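Local atomic coordinates of segregation and condensation protein B (Mycobacterium tuberculosis, PDB entry 2Z99), a protein that probably acts with the SMC condensin-like complex in chromosome condensation and partition during cell division. Residues Tyr111-Thr116 with Thr154-Glu159. Residues are numbered along the deposited sequence; the frame is centred on the assembly and turned at random.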
ATOM      1  N   TYR A 111      42.598  -6.096 -10.718  1.00 66.71           N
ATOM      2  CA  TYR A 111      43.756  -6.243 -11.591  1.00 68.93           C
ATOM      3  C   TYR A 111      45.124  -6.179 -10.910  1.00 69.32           C
ATOM      4  O   TYR A 111      46.113  -6.653 -11.465  1.00 70.51           O
ATOM      5  CB  TYR A 111      43.676  -5.202 -12.708  1.00 71.31           C
ATOM      6  CG  TYR A 111      42.663  -5.525 -13.796  1.00 74.47           C
ATOM      7  CD1 TYR A 111      42.974  -6.425 -14.818  1.00 75.99           C
ATOM      8  CD2 TYR A 111      41.408  -4.909 -13.818  1.00 75.59           C
ATOM      9  CE1 TYR A 111      42.063  -6.704 -15.847  1.00 77.65           C
ATOM     10  CE2 TYR A 111      40.485  -5.180 -14.842  1.00 77.51           C
ATOM     11  CZ  TYR A 111      40.822  -6.077 -15.855  1.00 78.42           C
ATOM     12  OH  TYR A 111      39.934  -6.331 -16.882  1.00 78.85           O
ATOM     13  N   ARG A 112      45.194  -5.588  -9.724  1.00 69.97           N
ATOM     14  CA  ARG A 112      46.463  -5.507  -9.005  1.00 70.63           C
ATOM     15  C   ARG A 112      46.380  -6.368  -7.754  1.00 70.14           C
ATOM     16  O   ARG A 112      47.282  -6.367  -6.918  1.00 69.68           O
ATOM     17  CB  ARG A 112      46.775  -4.062  -8.608  1.00 73.71           C
ATOM     18  CG  ARG A 112      47.252  -3.159  -9.733  1.00 76.50           C
ATOM     19  CD  ARG A 112      47.655  -1.801  -9.172  1.00 79.88           C
ATOM     20  NE  ARG A 112      48.447  -1.005 -10.108  1.00 83.02           N
ATOM     21  CZ  ARG A 112      47.984  -0.502 -11.248  1.00 84.51           C
ATOM     22  NH1 ARG A 112      46.722  -0.706 -11.606  1.00 85.84           N
ATOM     23  NH2 ARG A 112      48.781   0.210 -12.032  1.00 85.30           N
ATOM     24  N   GLN A 113      45.281  -7.111  -7.664  1.00 70.07           N
ATOM     25  CA  GLN A 113      44.970  -7.999  -6.549  1.00 68.44           C
ATOM     26  C   GLN A 113      45.695  -7.670  -5.247  1.00 68.31           C
ATOM     27  O   GLN A 113      45.300  -6.725  -4.571  1.00 70.00           O
ATOM     28  CB  GLN A 113      45.193  -9.449  -6.949  1.00 67.94           C
ATOM     29  CG  GLN A 113      44.336 -10.412  -6.153  1.00 65.53           C
ATOM     30  CD  GLN A 113      42.860 -10.209  -6.412  1.00 62.28           C
ATOM     31  OE1 GLN A 113      42.469  -9.664  -7.444  1.00 61.04           O
ATOM     32  NE2 GLN A 113      42.031 -10.667  -5.488  1.00 61.58           N
ATOM     33  N   PRO A 114      46.751  -8.418  -4.860  1.00 66.33           N
ATOM     34  CA  PRO A 114      47.335  -7.975  -3.589  1.00 64.10           C
ATOM     35  C   PRO A 114      47.737  -6.514  -3.727  1.00 62.91           C
ATOM     36  O   PRO A 114      48.696  -6.207  -4.435  1.00 63.70           O
ATOM     37  CB  PRO A 114      48.548  -8.888  -3.425  1.00 64.21           C
ATOM     38  CG  PRO A 114      48.167 -10.101  -4.182  1.00 65.16           C
ATOM     39  CD  PRO A 114      47.540  -9.524  -5.421  1.00 65.37           C
ATOM     40  N   VAL A 115      46.982  -5.624  -3.080  1.00 60.88           N
ATOM     41  CA  VAL A 115      47.246  -4.183  -3.122  1.00 57.08           C
ATOM     42  C   VAL A 115      46.879  -3.520  -1.815  1.00 55.79           C
ATOM     43  O   VAL A 115      45.884  -3.882  -1.192  1.00 56.16           O
ATOM     44  CB  VAL A 115      46.418  -3.473  -4.195  1.00 56.16           C
ATOM     45  CG1 VAL A 115      46.924  -3.820  -5.562  1.00 57.78           C
ATOM     46  CG2 VAL A 115      44.961  -3.858  -4.054  1.00 55.57           C
ATOM     47  N   THR A 116      47.685  -2.547  -1.402  1.00 54.15           N
ATOM     48  CA  THR A 116      47.415  -1.791  -0.182  1.00 52.78           C
ATOM     49  C   THR A 116      46.474  -0.682  -0.629  1.00 50.37           C
ATOM     50  O   THR A 116      46.478  -0.309  -1.802  1.00 49.15           O
ATOM     51  CB  THR A 116      48.700  -1.143   0.366  1.00 53.89           C
ATOM     52  OG1 THR A 116      49.496  -0.676  -0.729  1.00 57.10           O
ATOM     53  CG2 THR A 116      49.507  -2.144   1.187  1.00 54.41           C
ATOM     54  N   THR A 154      46.841  -5.669   2.880  1.00 55.60           N
ATOM     55  CA  THR A 154      46.705  -5.839   1.445  1.00 53.68           C
ATOM     56  C   THR A 154      45.269  -6.303   1.196  1.00 51.60           C
ATOM     57  O   THR A 154      44.611  -6.802   2.115  1.00 49.67           O
ATOM     58  CB  THR A 154      47.739  -6.882   0.938  1.00 55.39           C
ATOM     59  OG1 THR A 154      47.497  -7.190  -0.441  1.00 58.96           O
ATOM     60  CG2 THR A 154      47.662  -8.146   1.767  1.00 56.98           C
ATOM     61  N   PHE A 155      44.782  -6.130  -0.033  1.00 48.51           N
ATOM     62  CA  PHE A 155      43.412  -6.505  -0.376  1.00 46.75           C
ATOM     63  C   PHE A 155      43.310  -7.363  -1.616  1.00 47.74           C
ATOM     64  O   PHE A 155      44.223  -7.406  -2.441  1.00 46.92           O
ATOM     65  CB  PHE A 155      42.536  -5.258  -0.600  1.00 43.71           C
ATOM     66  CG  PHE A 155      42.285  -4.455   0.640  1.00 42.27           C
ATOM     67  CD1 PHE A 155      43.239  -3.561   1.111  1.00 41.23           C
ATOM     68  CD2 PHE A 155      41.117  -4.637   1.371  1.00 42.56           C
ATOM     69  CE1 PHE A 155      43.037  -2.864   2.286  1.00 41.18           C
ATOM     70  CE2 PHE A 155      40.903  -3.943   2.553  1.00 41.48           C
ATOM     71  CZ  PHE A 155      41.860  -3.058   3.013  1.00 42.44           C
ATOM     72  N   ALA A 156      42.174  -8.038  -1.747  1.00 47.86           N
ATOM     73  CA  ALA A 156      41.926  -8.871  -2.906  1.00 48.67           C
ATOM     74  C   ALA A 156      40.435  -8.999  -3.123  1.00 50.40           C
ATOM     75  O   ALA A 156      39.635  -8.766  -2.215  1.00 49.25           O
ATOM     76  CB  ALA A 156      42.546 -10.245  -2.713  1.00 48.11           C
ATOM     77  N   THR A 157      40.065  -9.353  -4.343  1.00 53.82           N
ATOM     78  CA  THR A 157      38.676  -9.545  -4.681  1.00 56.85           C
ATOM     79  C   THR A 157      38.301 -10.902  -4.112  1.00 59.12           C
ATOM     80  O   THR A 157      39.103 -11.834  -4.135  1.00 59.33           O
ATOM     81  CB  THR A 157      38.474  -9.555  -6.194  1.00 57.01           C
ATOM     82  OG1 THR A 157      39.298 -10.571  -6.782  1.00 59.06           O
ATOM     83  CG2 THR A 157      38.845  -8.209  -6.783  1.00 58.25           C
ATOM     84  N   THR A 158      37.088 -11.004  -3.589  1.00 62.07           N
ATOM     85  CA  THR A 158      36.611 -12.242  -3.001  1.00 64.63           C
ATOM     86  C   THR A 158      36.209 -13.233  -4.079  1.00 67.18           C
ATOM     87  O   THR A 158      36.509 -13.044  -5.254  1.00 68.64           O
ATOM     88  CB  THR A 158      35.400 -11.974  -2.116  1.00 64.61           C
ATOM     89  OG1 THR A 158      34.312 -11.510  -2.928  1.00 61.91           O
ATOM     90  CG2 THR A 158      35.739 -10.916  -1.070  1.00 65.45           C
ATOM     91  N   GLU A 159      35.532 -14.299  -3.663  1.00 70.86           N
ATOM     92  CA  GLU A 159      35.053 -15.327  -4.578  1.00 73.13           C
ATOM     93  C   GLU A 159      33.720 -14.825  -5.130  1.00 73.98           C
ATOM     94  O   GLU A 159      33.400 -15.017  -6.304  1.00 74.10           O
ATOM     95  CB  GLU A 159      34.834 -16.640  -3.825  1.00 75.82           C
ATOM     96  CG  GLU A 159      36.043 -17.137  -3.040  1.00 79.07           C
ATOM     97  CD  GLU A 159      37.219 -17.500  -3.930  1.00 81.57           C
ATOM     98  OE1 GLU A 159      37.047 -18.362  -4.825  1.00 83.44           O
ATOM     99  OE2 GLU A 159      38.315 -16.929  -3.731  1.00 81.48           O
TER
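The Phe155 ring meets Val115 edge-on: carbonyl O of Val115 lies at the ring edge in the ring plane, 3.5 Å from CD1 of Phe155, while Met132 and Leu136 of helix 129-137 also touch this side chain. The contact belongs to the C-terminal winged-helix domain, where the short, weakly bonded strand about 115-116, between helices 100-112 and 117-124, lies along the wing strand 153-157 and edges a small antiparallel sheet completed by 141-146. With chi1 at -68°, Phe155 CG points away from its own carbonyl carbon and lies on the backbone N side, which keeps the ring close to the same carbonyl O that its own N-H engages. That bond, Phe155 N to Val115 O, is 2.8 Å but bent (133° at H). The return bond, Val115 N to Phe155 O, is weak at 3.3 Å. Val115 O also receives a CA-H...O contact from Thr154, and Pro114 CA makes another to Phe155 O. On the Phe155 side of the sheet, Val115 CG2 comes within 4.4 Å of Phe155 CB, and the valine also packs on Val109 and Val120, tying the strand to both flanking helices. Gln113, with positive phi just after helix 100-112, sends its bent side chain across that of Thr157 at about a right angle, though its amide orientation is doubtful. At the Thr154 end, OG1 of Thr154 sits 3.6 Å from CB of Pro114.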